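PDB 5TCB: PelA from Pseudomonas aeruginosa, which probably cleaves glycosidic bonds through the glycoside hydrolase domain that forms this chain, while the longer natural protein is also thought to act as a deacetylase. Local coordinates for residues S26-Y31 against A38-F43; R120-R125 against R164-L169; L171-G176 against P184-A189; V192-A197 against A233-P238. All blocks are in the same frame, centred on the assembly; numbering follows the deposited sequence.

Contact 1: S26-Y31 against A38-F43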
loop_
_atom_site.group_PDB
_atom_site.type_symbol
_atom_site.label_atom_id
_atom_site.label_comp_id
_atom_site.label_asym_id
_atom_site.label_seq_id
_atom_site.Cartn_x
_atom_site.Cartn_y
_atom_site.Cartn_z
ATOM N N SER A 26 5.212 -0.509 -14.926
ATOM C CA SER A 26 6.023 0.380 -14.108
ATOM C C SER A 26 5.098 0.963 -13.056
ATOM O O SER A 26 3.882 0.958 -13.221
ATOM C CB SER A 26 6.670 1.501 -14.926
ATOM O OG SER A 26 5.695 2.358 -15.488
ATOM N N VAL A 27 5.676 1.432 -11.949
ATOM C CA VAL A 27 4.859 1.928 -10.850
ATOM C C VAL A 27 5.626 3.025 -10.126
ATOM O O VAL A 27 6.855 2.962 -9.987
ATOM C CB VAL A 27 4.446 0.774 -9.899
ATOM C CG1 VAL A 27 5.659 0.121 -9.219
ATOM C CG2 VAL A 27 3.448 1.246 -8.901
ATOM N N ALA A 28 4.883 4.041 -9.692
ATOM C CA ALA A 28 5.382 5.074 -8.798
ATOM C C ALA A 28 4.415 5.272 -7.638
ATOM O O ALA A 28 3.208 5.027 -7.751
ATOM C CB ALA A 28 5.607 6.406 -9.552
ATOM N N PHE A 29 4.970 5.735 -6.511
ATOM C CA PHE A 29 4.218 6.098 -5.315
ATOM C C PHE A 29 4.603 7.513 -4.936
ATOM O O PHE A 29 5.799 7.825 -4.875
ATOM C CB PHE A 29 4.563 5.187 -4.126
ATOM C CG PHE A 29 4.063 3.763 -4.232
ATOM C CD1 PHE A 29 4.674 2.863 -5.095
ATOM C CD2 PHE A 29 3.001 3.320 -3.442
ATOM C CE1 PHE A 29 4.235 1.556 -5.198
ATOM C CE2 PHE A 29 2.551 2.007 -3.532
ATOM C CZ PHE A 29 3.161 1.133 -4.424
ATOM N N TRP A 30 3.600 8.358 -4.668
ATOM C CA TRP A 30 3.846 9.747 -4.283
ATOM C C TRP A 30 2.818 10.118 -3.231
ATOM O O TRP A 30 1.628 10.186 -3.537
ATOM C CB TRP A 30 3.765 10.693 -5.485
ATOM C CG TRP A 30 4.126 12.096 -5.108
ATOM C CD1 TRP A 30 3.318 13.005 -4.449
ATOM C CD2 TRP A 30 5.382 12.763 -5.310
ATOM N NE1 TRP A 30 3.992 14.168 -4.251
ATOM C CE2 TRP A 30 5.259 14.064 -4.770
ATOM C CE3 TRP A 30 6.590 12.399 -5.908
ATOM C CZ2 TRP A 30 6.300 14.972 -4.783
ATOM C CZ3 TRP A 30 7.616 13.307 -5.949
ATOM C CH2 TRP A 30 7.479 14.591 -5.388
ATOM N N TYR A 31 3.261 10.343 -1.998
ATOM C CA TYR A 31 2.334 10.604 -0.903
ATOM C C TYR A 31 2.367 12.047 -0.435
ATOM O O TYR A 31 1.650 12.412 0.521
ATOM C CB TYR A 31 2.669 9.685 0.273
ATOM C CG TYR A 31 2.386 8.208 0.062
ATOM C CD1 TYR A 31 1.560 7.759 -0.952
ATOM C CD2 TYR A 31 2.930 7.267 0.909
ATOM C CE1 TYR A 31 1.298 6.427 -1.110
ATOM C CE2 TYR A 31 2.666 5.914 0.745
ATOM C CZ TYR A 31 1.843 5.516 -0.250
ATOM O OH TYR A 31 1.572 4.180 -0.428
ATOM N N ALA A 38 3.000 15.697 -14.547
ATOM C CA ALA A 38 3.527 15.364 -15.867
ATOM C C ALA A 38 4.519 14.204 -15.768
ATOM O O ALA A 38 4.472 13.245 -16.554
ATOM C CB ALA A 38 4.185 16.598 -16.490
ATOM N N GLU A 39 5.434 14.284 -14.806
ATOM C CA GLU A 39 6.429 13.232 -14.614
ATOM C C GLU A 39 5.798 11.925 -14.126
ATOM O O GLU A 39 6.132 10.845 -14.628
ATOM C CB GLU A 39 7.508 13.729 -13.649
ATOM C CG GLU A 39 8.388 14.830 -14.247
ATOM C CD GLU A 39 7.841 16.241 -14.073
ATOM O OE1 GLU A 39 6.733 16.432 -13.530
ATOM O OE2 GLU A 39 8.546 17.186 -14.496
ATOM N N LEU A 40 4.865 11.998 -13.184
ATOM C CA LEU A 40 4.222 10.792 -12.694
ATOM C C LEU A 40 3.400 10.107 -13.771
ATOM O O LEU A 40 3.253 8.878 -13.747
ATOM C CB LEU A 40 3.366 11.139 -11.480
ATOM C CG LEU A 40 4.154 11.461 -10.207
ATOM C CD1 LEU A 40 3.241 12.038 -9.165
ATOM C CD2 LEU A 40 4.806 10.193 -9.672
ATOM N N SER A 41 2.873 10.873 -14.724
ATOM C CA SER A 41 2.006 10.319 -15.762
ATOM C C SER A 41 2.710 9.350 -16.679
ATOM O O SER A 41 2.029 8.621 -17.410
ATOM C CB SER A 41 1.413 11.435 -16.619
ATOM O OG SER A 41 2.339 11.917 -17.597
ATOM N N GLN A 42 4.036 9.308 -16.662
ATOM C CA GLN A 42 4.774 8.385 -17.510
ATOM C C GLN A 42 4.965 7.014 -16.881
ATOM O O GLN A 42 5.498 6.120 -17.537
ATOM C CB GLN A 42 6.124 9.000 -17.888
ATOM C CG GLN A 42 5.932 10.299 -18.635
ATOM C CD GLN A 42 5.058 10.127 -19.875
ATOM O OE1 GLN A 42 5.468 9.498 -20.850
ATOM N NE2 GLN A 42 3.845 10.644 -19.831
ATOM N N PHE A 43 4.503 6.819 -15.648
ATOM C CA PHE A 43 4.462 5.506 -15.008
ATOM C C PHE A 43 3.110 4.868 -15.307
ATOM O O PHE A 43 2.104 5.555 -15.461
ATOM C CB PHE A 43 4.668 5.618 -13.484
ATOM C CG PHE A 43 6.041 6.089 -13.075
ATOM C CD1 PHE A 43 6.340 7.449 -13.044
ATOM C CD2 PHE A 43 7.007 5.186 -12.672
ATOM C CE1 PHE A 43 7.585 7.887 -12.636
ATOM C CE2 PHE A 43 8.264 5.620 -12.270
ATOM C CZ PHE A 43 8.540 6.992 -12.256
HETATM O O HOH W 1 5.795 3.459 -17.861
#

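Contact 2: R120-R125 against R164-L169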
loop_
_atom_site.group_PDB
_atom_site.type_symbol
_atom_site.label_atom_id
_atom_site.label_comp_id
_atom_site.label_asym_id
_atom_site.label_seq_id
_atom_site.Cartn_x
_atom_site.Cartn_y
_atom_site.Cartn_z
ATOM N N ARG A 120 -15.199 6.071 2.291
ATOM C CA ARG A 120 -14.008 6.636 1.673
ATOM C C ARG A 120 -13.774 6.034 0.293
ATOM O O ARG A 120 -13.450 6.755 -0.662
ATOM C CB ARG A 120 -12.808 6.397 2.589
ATOM C CG ARG A 120 -11.518 6.994 2.126
ATOM C CD ARG A 120 -11.545 8.495 2.185
ATOM N NE ARG A 120 -10.304 9.072 1.676
ATOM C CZ ARG A 120 -10.239 10.197 0.973
ATOM N NH1 ARG A 120 -11.345 10.867 0.676
ATOM N NH2 ARG A 120 -9.062 10.645 0.557
ATOM N N ALA A 121 -13.951 4.721 0.166
ATOM C CA ALA A 121 -13.785 4.093 -1.133
ATOM C C ALA A 121 -14.758 4.685 -2.135
ATOM O O ALA A 121 -14.390 4.927 -3.282
ATOM C CB ALA A 121 -13.979 2.585 -1.018
ATOM N N ALA A 122 -16.014 4.900 -1.727
ATOM C CA ALA A 122 -16.986 5.470 -2.653
ATOM C C ALA A 122 -16.576 6.869 -3.084
ATOM O O ALA A 122 -16.740 7.245 -4.254
ATOM C CB ALA A 122 -18.356 5.488 -2.004
ATOM N N GLU A 123 -16.081 7.679 -2.146
ATOM C CA GLU A 123 -15.650 9.030 -2.504
ATOM C C GLU A 123 -14.480 8.999 -3.480
ATOM O O GLU A 123 -14.450 9.782 -4.433
ATOM C CB GLU A 123 -15.273 9.831 -1.259
ATOM C CG GLU A 123 -16.471 10.265 -0.419
ATOM C CD GLU A 123 -17.558 10.927 -1.262
ATOM O OE1 GLU A 123 -17.238 11.877 -2.007
ATOM O OE2 GLU A 123 -18.723 10.478 -1.202
ATOM N N LEU A 124 -13.517 8.102 -3.255
ATOM C CA LEU A 124 -12.365 7.989 -4.145
ATOM C C LEU A 124 -12.792 7.484 -5.522
ATOM O O LEU A 124 -12.263 7.944 -6.541
ATOM C CB LEU A 124 -11.315 7.092 -3.487
ATOM C CG LEU A 124 -10.739 7.752 -2.227
ATOM C CD1 LEU A 124 -9.960 6.720 -1.427
ATOM C CD2 LEU A 124 -9.878 8.976 -2.570
ATOM N N ARG A 125 -13.772 6.582 -5.583
ATOM C CA ARG A 125 -14.356 6.180 -6.869
ATOM C C ARG A 125 -14.938 7.382 -7.605
ATOM O O ARG A 125 -14.702 7.560 -8.804
ATOM C CB ARG A 125 -15.422 5.108 -6.666
ATOM C CG ARG A 125 -16.226 4.715 -7.943
ATOM C CD ARG A 125 -17.681 5.116 -7.842
ATOM N NE ARG A 125 -18.282 4.495 -6.673
ATOM C CZ ARG A 125 -19.400 4.885 -6.076
ATOM N NH1 ARG A 125 -20.117 5.903 -6.549
ATOM N NH2 ARG A 125 -19.808 4.233 -5.000
ATOM N N ARG A 164 -16.913 -6.179 -3.597
ATOM C CA ARG A 164 -18.275 -6.313 -4.113
ATOM C C ARG A 164 -18.945 -4.948 -4.286
ATOM O O ARG A 164 -19.676 -4.735 -5.266
ATOM C CB ARG A 164 -19.099 -7.203 -3.172
ATOM N N GLN A 165 -18.733 -4.024 -3.335
ATOM C CA GLN A 165 -19.324 -2.688 -3.422
ATOM C C GLN A 165 -18.711 -1.863 -4.548
ATOM O O GLN A 165 -19.419 -1.060 -5.166
ATOM C CB GLN A 165 -19.155 -1.925 -2.091
ATOM C CG GLN A 165 -19.539 -0.425 -2.158
ATOM C CD GLN A 165 -19.165 0.408 -0.926
ATOM O OE1 GLN A 165 -19.564 0.072 0.198
ATOM N NE2 GLN A 165 -18.433 1.547 -1.145
ATOM N N GLU A 166 -17.421 -2.040 -4.835
ATOM C CA GLU A 166 -16.679 -1.167 -5.739
ATOM C C GLU A 166 -15.933 -2.000 -6.772
ATOM O O GLU A 166 -14.701 -2.027 -6.794
ATOM C CB GLU A 166 -15.704 -0.280 -4.962
ATOM C CG GLU A 166 -16.391 0.632 -3.933
ATOM C CD GLU A 166 -17.263 1.724 -4.538
ATOM O OE1 GLU A 166 -17.151 2.021 -5.763
ATOM O OE2 GLU A 166 -18.065 2.309 -3.783
ATOM N N PRO A 167 -16.661 -2.673 -7.672
ATOM C CA PRO A 167 -15.988 -3.499 -8.686
ATOM C C PRO A 167 -15.204 -2.691 -9.697
ATOM O O PRO A 167 -14.390 -3.266 -10.431
ATOM C CB PRO A 167 -17.146 -4.240 -9.359
ATOM C CG PRO A 167 -18.344 -3.336 -9.172
ATOM C CD PRO A 167 -18.122 -2.738 -7.778
ATOM N N GLY A 168 -15.417 -1.386 -9.770
ATOM C CA GLY A 168 -14.630 -0.554 -10.636
ATOM C C GLY A 168 -13.325 -0.061 -10.060
ATOM O O GLY A 168 -12.658 0.749 -10.706
ATOM N N LEU A 169 -12.977 -0.464 -8.843
ATOM C CA LEU A 169 -11.697 -0.121 -8.238
ATOM C C LEU A 169 -10.785 -1.338 -8.237
ATOM O O LEU A 169 -11.067 -2.342 -7.562
ATOM C CB LEU A 169 -11.894 0.400 -6.813
ATOM C CG LEU A 169 -12.647 1.712 -6.698
ATOM C CD1 LEU A 169 -12.817 2.060 -5.243
ATOM C CD2 LEU A 169 -11.852 2.811 -7.407
#

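Contact 3: L171-G176 against P184-A189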
loop_
_atom_site.group_PDB
_atom_site.type_symbol
_atom_site.label_atom_id
_atom_site.label_comp_id
_atom_site.label_asym_id
_atom_site.label_seq_id
_atom_site.Cartn_x
_atom_site.Cartn_y
_atom_site.Cartn_z
ATOM N N LEU A 171 -7.884 -3.323 -6.743
ATOM C CA LEU A 171 -7.345 -3.370 -5.387
ATOM C C LEU A 171 -5.886 -3.839 -5.435
ATOM O O LEU A 171 -5.587 -4.969 -5.824
ATOM C CB LEU A 171 -8.201 -4.257 -4.484
ATOM C CG LEU A 171 -9.685 -3.868 -4.394
ATOM C CD1 LEU A 171 -10.399 -4.777 -3.421
ATOM C CD2 LEU A 171 -9.883 -2.394 -4.026
ATOM N N PHE A 172 -4.996 -2.943 -5.041
ATOM C CA PHE A 172 -3.556 -3.127 -5.072
ATOM C C PHE A 172 -3.170 -3.302 -3.607
ATOM O O PHE A 172 -3.179 -2.345 -2.824
ATOM C CB PHE A 172 -2.931 -1.908 -5.760
ATOM C CG PHE A 172 -1.437 -1.915 -5.910
ATOM C CD1 PHE A 172 -0.645 -3.001 -5.603
ATOM C CD2 PHE A 172 -0.845 -0.770 -6.410
ATOM C CE1 PHE A 172 0.738 -2.920 -5.762
ATOM C CE2 PHE A 172 0.531 -0.673 -6.586
ATOM C CZ PHE A 172 1.329 -1.751 -6.264
ATOM N N PHE A 173 -2.928 -4.550 -3.213
ATOM C CA PHE A 173 -2.684 -4.864 -1.806
ATOM C C PHE A 173 -1.231 -4.552 -1.441
ATOM O O PHE A 173 -0.315 -4.882 -2.202
ATOM C CB PHE A 173 -2.888 -6.351 -1.522
ATOM C CG PHE A 173 -4.312 -6.823 -1.389
ATOM C CD1 PHE A 173 -5.365 -6.192 -2.008
ATOM C CD2 PHE A 173 -4.573 -7.956 -0.629
ATOM C CE1 PHE A 173 -6.664 -6.695 -1.875
ATOM C CE2 PHE A 173 -5.838 -8.454 -0.511
ATOM C CZ PHE A 173 -6.885 -7.830 -1.133
ATOM N N ASN A 174 -1.015 -3.971 -0.264
ATOM C CA ASN A 174 0.301 -4.001 0.398
ATOM C C ASN A 174 0.355 -5.261 1.248
ATOM O O ASN A 174 -0.270 -5.341 2.306
ATOM C CB ASN A 174 0.556 -2.753 1.227
ATOM C CG ASN A 174 2.026 -2.610 1.616
ATOM O OD1 ASN A 174 2.854 -3.426 1.185
ATOM N ND2 ASN A 174 2.363 -1.593 2.393
ATOM N N ARG A 175 1.082 -6.278 0.772
ATOM C CA ARG A 175 1.129 -7.589 1.455
ATOM C C ARG A 175 -0.305 -8.104 1.586
ATOM O O ARG A 175 -1.038 -8.155 0.593
ATOM C CB ARG A 175 1.890 -7.496 2.761
ATOM C CG ARG A 175 3.321 -7.115 2.645
ATOM C CD ARG A 175 3.978 -7.100 3.980
ATOM N NE ARG A 175 5.398 -6.759 3.906
ATOM C CZ ARG A 175 6.338 -7.351 4.622
ATOM N NH1 ARG A 175 6.042 -8.316 5.493
ATOM N NH2 ARG A 175 7.596 -6.955 4.472
ATOM N N GLY A 176 -0.747 -8.525 2.757
ATOM C CA GLY A 176 -2.006 -9.248 2.856
ATOM C C GLY A 176 -1.891 -10.749 2.785
ATOM O O GLY A 176 -2.882 -11.430 2.501
ATOM N N PRO A 184 -9.442 -15.192 -3.662
ATOM C CA PRO A 184 -9.066 -15.363 -5.072
ATOM C C PRO A 184 -9.789 -14.361 -5.953
ATOM O O PRO A 184 -10.983 -14.096 -5.779
ATOM C CB PRO A 184 -9.492 -16.806 -5.380
ATOM C CG PRO A 184 -10.571 -17.091 -4.376
ATOM C CD PRO A 184 -10.115 -16.389 -3.134
ATOM N N GLY A 185 -9.040 -13.766 -6.878
ATOM C CA GLY A 185 -9.610 -12.829 -7.825
ATOM C C GLY A 185 -9.806 -11.416 -7.322
ATOM O O GLY A 185 -10.297 -10.571 -8.077
ATOM N N VAL A 186 -9.429 -11.117 -6.085
ATOM C CA VAL A 186 -9.749 -9.828 -5.488
ATOM C C VAL A 186 -8.643 -8.810 -5.726
ATOM O O VAL A 186 -8.925 -7.649 -6.055
ATOM C CB VAL A 186 -10.035 -10.008 -3.981
ATOM C CG1 VAL A 186 -10.247 -8.658 -3.302
ATOM C CG2 VAL A 186 -11.257 -10.870 -3.784
ATOM N N ALA A 187 -7.388 -9.205 -5.513
ATOM C CA ALA A 187 -6.243 -8.321 -5.684
ATOM C C ALA A 187 -5.746 -8.319 -7.119
ATOM O O ALA A 187 -5.647 -9.367 -7.759
ATOM C CB ALA A 187 -5.099 -8.732 -4.762
ATOM N N SER A 188 -5.409 -7.120 -7.606
ATOM C CA SER A 188 -4.841 -6.973 -8.934
ATOM C C SER A 188 -3.313 -7.065 -8.932
ATOM O O SER A 188 -2.721 -7.366 -9.974
ATOM C CB SER A 188 -5.278 -5.633 -9.525
ATOM O OG SER A 188 -6.635 -5.672 -9.935
ATOM N N ALA A 189 -2.684 -6.779 -7.801
ATOM C CA ALA A 189 -1.247 -6.881 -7.604
ATOM C C ALA A 189 -1.010 -6.835 -6.106
ATOM O O ALA A 189 -1.888 -6.421 -5.339
ATOM C CB ALA A 189 -0.503 -5.738 -8.306
HETATM O O HOH W 2 -8.670 -5.856 -7.987
#

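Contact 4: V192-A197 against A233-P238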
loop_
_atom_site.group_PDB
_atom_site.type_symbol
_atom_site.label_atom_id
_atom_site.label_comp_id
_atom_site.label_asym_id
_atom_site.label_seq_id
_atom_site.Cartn_x
_atom_site.Cartn_y
_atom_site.Cartn_z
ATOM N N VAL A 192 5.330 -5.306 -1.826
ATOM C CA VAL A 192 6.131 -5.720 -0.689
ATOM C C VAL A 192 7.218 -4.690 -0.424
ATOM O O VAL A 192 8.068 -4.431 -1.285
ATOM C CB VAL A 192 6.765 -7.105 -0.883
ATOM C CG1 VAL A 192 7.621 -7.466 0.358
ATOM C CG2 VAL A 192 5.708 -8.142 -1.126
ATOM N N GLU A 193 7.196 -4.111 0.769
ATOM C CA GLU A 193 8.319 -3.374 1.314
ATOM C C GLU A 193 9.070 -4.330 2.229
ATOM O O GLU A 193 8.518 -4.679 3.304
ATOM C CB GLU A 193 7.866 -2.167 2.140
ATOM C CG GLU A 193 6.877 -1.234 1.490
ATOM C CD GLU A 193 6.256 -0.328 2.543
ATOM O OE1 GLU A 193 6.846 0.722 2.873
ATOM O OE2 GLU A 193 5.186 -0.686 3.074
ATOM N N SER A 194 10.273 -4.812 1.914
ATOM C CA SER A 194 11.090 -4.496 0.750
ATOM C C SER A 194 11.789 -5.791 0.354
ATOM O O SER A 194 11.752 -6.776 1.102
ATOM C CB SER A 194 12.110 -3.408 1.078
ATOM O OG SER A 194 11.498 -2.165 1.342
ATOM N N ILE A 195 12.478 -5.794 -0.786
ATOM C CA ILE A 195 13.094 -7.023 -1.283
ATOM C C ILE A 195 14.589 -7.018 -0.975
ATOM O O ILE A 195 15.086 -7.912 -0.279
ATOM C CB ILE A 195 12.809 -7.223 -2.785
ATOM C CG1 ILE A 195 11.302 -7.369 -3.057
ATOM C CG2 ILE A 195 13.568 -8.445 -3.348
ATOM C CD1 ILE A 195 10.596 -8.486 -2.274
ATOM N N HIS A 196 15.325 -6.023 -1.459
ATOM C CA HIS A 196 16.756 -5.953 -1.198
ATOM C C HIS A 196 17.150 -4.755 -0.352
ATOM O O HIS A 196 17.934 -4.888 0.604
ATOM C CB HIS A 196 17.541 -5.900 -2.517
ATOM C CG HIS A 196 17.410 -7.132 -3.350
ATOM N ND1 HIS A 196 17.794 -8.378 -2.899
ATOM C CD2 HIS A 196 16.953 -7.308 -4.612
ATOM C CE1 HIS A 196 17.566 -9.272 -3.847
ATOM N NE2 HIS A 196 17.063 -8.647 -4.898
ATOM N N ALA A 197 16.652 -3.577 -0.715
ATOM C CA ALA A 197 17.002 -2.330 -0.056
ATOM C C ALA A 197 15.771 -1.822 0.676
ATOM O O ALA A 197 14.738 -1.529 0.063
ATOM C CB ALA A 197 17.518 -1.301 -1.069
ATOM N N ALA A 233 7.782 -4.553 -5.965
ATOM C CA ALA A 233 8.798 -4.369 -4.944
ATOM C C ALA A 233 8.926 -2.884 -4.649
ATOM O O ALA A 233 9.237 -2.103 -5.547
ATOM C CB ALA A 233 10.147 -4.931 -5.397
ATOM N N ILE A 234 8.693 -2.496 -3.396
ATOM C CA ILE A 234 8.918 -1.120 -2.946
ATOM C C ILE A 234 10.182 -1.145 -2.104
ATOM O O ILE A 234 10.156 -1.500 -0.922
ATOM C CB ILE A 234 7.746 -0.548 -2.141
ATOM C CG1 ILE A 234 6.443 -0.655 -2.904
ATOM C CG2 ILE A 234 8.032 0.926 -1.840
ATOM C CD1 ILE A 234 5.197 -0.341 -2.011
ATOM N N ASP A 235 11.300 -0.758 -2.722
ATOM C CA ASP A 235 12.591 -0.681 -2.067
ATOM C C ASP A 235 12.988 0.778 -1.871
ATOM O O ASP A 235 12.449 1.693 -2.494
ATOM C CB ASP A 235 13.651 -1.434 -2.882
ATOM C CG ASP A 235 13.606 -2.943 -2.649
ATOM O OD1 ASP A 235 12.500 -3.477 -2.375
ATOM O OD2 ASP A 235 14.676 -3.579 -2.736
ATOM N N TYR A 236 13.955 0.985 -0.980
ATOM C CA TYR A 236 14.276 2.321 -0.493
ATOM C C TYR A 236 15.768 2.583 -0.620
ATOM O O TYR A 236 16.580 1.856 -0.032
ATOM C CB TYR A 236 13.815 2.475 0.964
ATOM C CG TYR A 236 12.314 2.440 1.086
ATOM C CD1 TYR A 236 11.679 1.342 1.634
ATOM C CD2 TYR A 236 11.546 3.505 0.651
ATOM C CE1 TYR A 236 10.281 1.317 1.743
ATOM C CE2 TYR A 236 10.152 3.484 0.729
ATOM C CZ TYR A 236 9.544 2.393 1.289
ATOM O OH TYR A 236 8.166 2.401 1.395
ATOM N N LEU A 237 16.116 3.633 -1.383
ATOM C CA LEU A 237 17.477 4.166 -1.464
ATOM C C LEU A 237 17.366 5.681 -1.496
ATOM O O LEU A 237 16.422 6.218 -2.089
ATOM C CB LEU A 237 18.251 3.684 -2.699
ATOM C CG LEU A 237 18.720 2.233 -2.660
ATOM C CD1 LEU A 237 19.294 1.836 -4.009
ATOM C CD2 LEU A 237 19.768 2.017 -1.557
ATOM N N PRO A 238 18.312 6.391 -0.891
ATOM C CA PRO A 238 18.209 7.850 -0.813
ATOM C C PRO A 238 18.515 8.507 -2.148
ATOM O O PRO A 238 19.079 7.876 -3.056
ATOM C CB PRO A 238 19.261 8.213 0.249
ATOM C CG PRO A 238 20.305 7.153 0.096
ATOM C CD PRO A 238 19.495 5.889 -0.171
#

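Contact 1: S26-Y31 against A38-F43
Apolar packing of a barrel strand against the outer layer defines this contact: Ala28 and Trp30 on strand 27-30 meet Leu40 and Phe43, which lie on the short helix 37-40 and in the turn after it. The main evidence is a CH-pi contact. The methyl CB of Ala28 stands over the centre of the Phe43 ring, 3.5 Å from its centroid and 11° off the ring normal. Phe43 is brought there by a first torsion of -67°, which sets CG anti to the carbonyl carbon, and by the type I turn from Leu40 to Phe43, closed by Phe43 N to Leu40 O at 3.1 Å. Leu40 spreads its two methyls along the strand. Its CD2 reaches Ala28 CB at 3.9 Å, while CD1 touches Trp30 CB at 4.0 Å, the leucine and tryptophan side chains meeting at about a right angle. Beyond the ring, polarity returns. Ser26 OG and a water lie 2.6 Å apart, and the same water donates to Gln42 O at 2.7 Å, bridging the two segments; the hydroxyl is also hydrogen-bonded to Asp44 N. Alternation along the strand sends Val27 and Phe29 the other way, into the barrel, where they pack on Phe260 of strand 258-262. The contact thus belongs to the first beta-alpha-beta unit of a TIM-type barrel: backbone bonds tie Ala28 and Trp30 to strand 45-48, and Leu40 also rests on Val46 of that strand, so helix 37-40 covers both strands it connects.

Contact 2: R120-R125 against R164-L169
Arg125 and Glu166 join the end of helix 111-126 to the turn that follows helix 145-165, and their salt bridge is the chief polar interaction. The arginine approaches side-on: NE donates to Glu166 OE1 at 2.9 Å (N-H...O angle 169°) and NH2 to Glu166 OE2 at 2.9 Å (167°). Each carboxylate oxygen offers its syn lone pair, and the two flat groups lie 23° apart, nearly coplanar, with two bonds to keep one from turning against the other. The carbonyl O of Ala122 sits over one face of the same guanidinium.

A further hydrogen bond holds the acid from its own segment. Gln165 NE2 donates to the anti lone pair of Glu166 OE2 at 2.8 Å, leaving that oxygen gripped by two donors; the amide itself is steadied by a second bond, to Leu118 O. These donors would be expected to favour the ionised form of the buried glutamate.

Van der Waals packing completes the contact: Leu169 CD1 rests on Ala121 CB at 4.4 Å and against Ala121 O at 3.8 Å, while Ala121 CB is 4.3 Å from Glu166 CG. The type I turn from Glu166 to Leu169 delivers this leucine underneath the charged layer. Both Ala121 and Leu169 also touch Leu132 of strand 131-135, so the two neighbouring helices of the barrel's outer layer are joined above that strand, just before the chain enters strand 170-174.

Contact 3: L171-G176 against P184-A189
Phe173 turns one ring face to Ala187, whose CB lies 3.8 Å from the ring centroid and 13° off the normal. Val186 reaches the same ring obliquely, CG1 to Phe173 CZ at 4.1 Å, and the same methyl touches Leu171 CD1 at 3.9 Å; it therefore wedges between leucine and phenylalanine. Phe172 is presented differently. With CG anti to the backbone N (chi1 -179°), its ring brings an edge to Ala189, the carbonyl O lying near the ring plane 3.6 Å from CD1.

Strands 170-174 and 187-192 are parallel neighbours in the barrel sheet of this TIM-type fold, yet the chain between them forms no regular helix, unlike the usual beta-alpha-beta crossover. A corner at Ser188 disturbs their pairing. Ser188 N donates to Leu171 O at 2.8 Å, and Phe173 N to Ala189 O at 3.0 Å, whereas the buried Ala189 N between them finds no partner. Where the pairing begins, a water fills in: it accepts from Leu171 N, donates to Val186 O at 2.6 Å, and is hydrogen-bonded to Ser188 OG. Phe172 continues inward to meet Phe133 and Trp45 edge-to-face, while Leu171 and Val186 both pack against His163 of helix 145-165.

Contact 4: V192-A197 against A233-P238
Asp235 supplies the first shell, its carboxylate receiving three successive backbone N-H groups of the loop that follows strand 187-192. Ile195 N reaches OD1 of Asp235 at 2.8 Å (171°), on the syn side. Two donors share the other oxygen: His196 N at 2.8 Å from Asp235 OD2, also syn, and Ala197 N at 2.8 Å (173°), which comes from well above the carboxylate plane. Three nearly equal bonds thus hold the acid in place and shape the loop around it.

Next come the residues flanking this site. Ser194, preceded by a cis peptide, donates from OG to Ile234 O at 2.7 Å, in the carbonyl plane. Tyr236 OH donates to Glu193 OE1 at 2.6 Å; the acceptor lies in the plane of the ring, at its edge, and is met on its anti side, with carboxylate and ring planes 62° apart. Glu193 CG runs alongside Ile234, while its OE2 takes a bond from Asn174 ND2, so both carboxylate oxygens are held.

Parallel pairing of Val192 with Ala233 brings Ile234 N to Val192 O at 2.9 Å, and past the loop Tyr236 N donates to Ala197 O at 2.8 Å. Ile195 CG1 packs on Ala233 CB at 3.6 Å. The contact lies at the C-terminal ends of strands 187-192 and 231-236, the end that carries the active site in TIM-type barrels, with Leu221 of helix 211-226 and Leu252 of helix 242-254 packed against Ile195.

How the contacts relate
Contacts 3 and 4 are the buried ones, and both involve strand 187-192: one at its start, the other at its end. They touch through Asn174 ND2 and Arg175 NH2, which bond to Glu193. Contacts 1 and 2 are only partly buried and lie toward the outside, contact 1 between the sheet and its covering layer, contact 2 between two helices of that layer. Chemistry follows place: contact 1 is apolar with a water at its margin, contact 2 is led by a salt bridge, contact 3 mixes aromatic packing with disturbed strand pairing, and contact 4 is densely hydrogen-bonded. Inside the barrel, Phe29 of contact 1 meets Phe172 of contact 3 and Ile234 of contact 4.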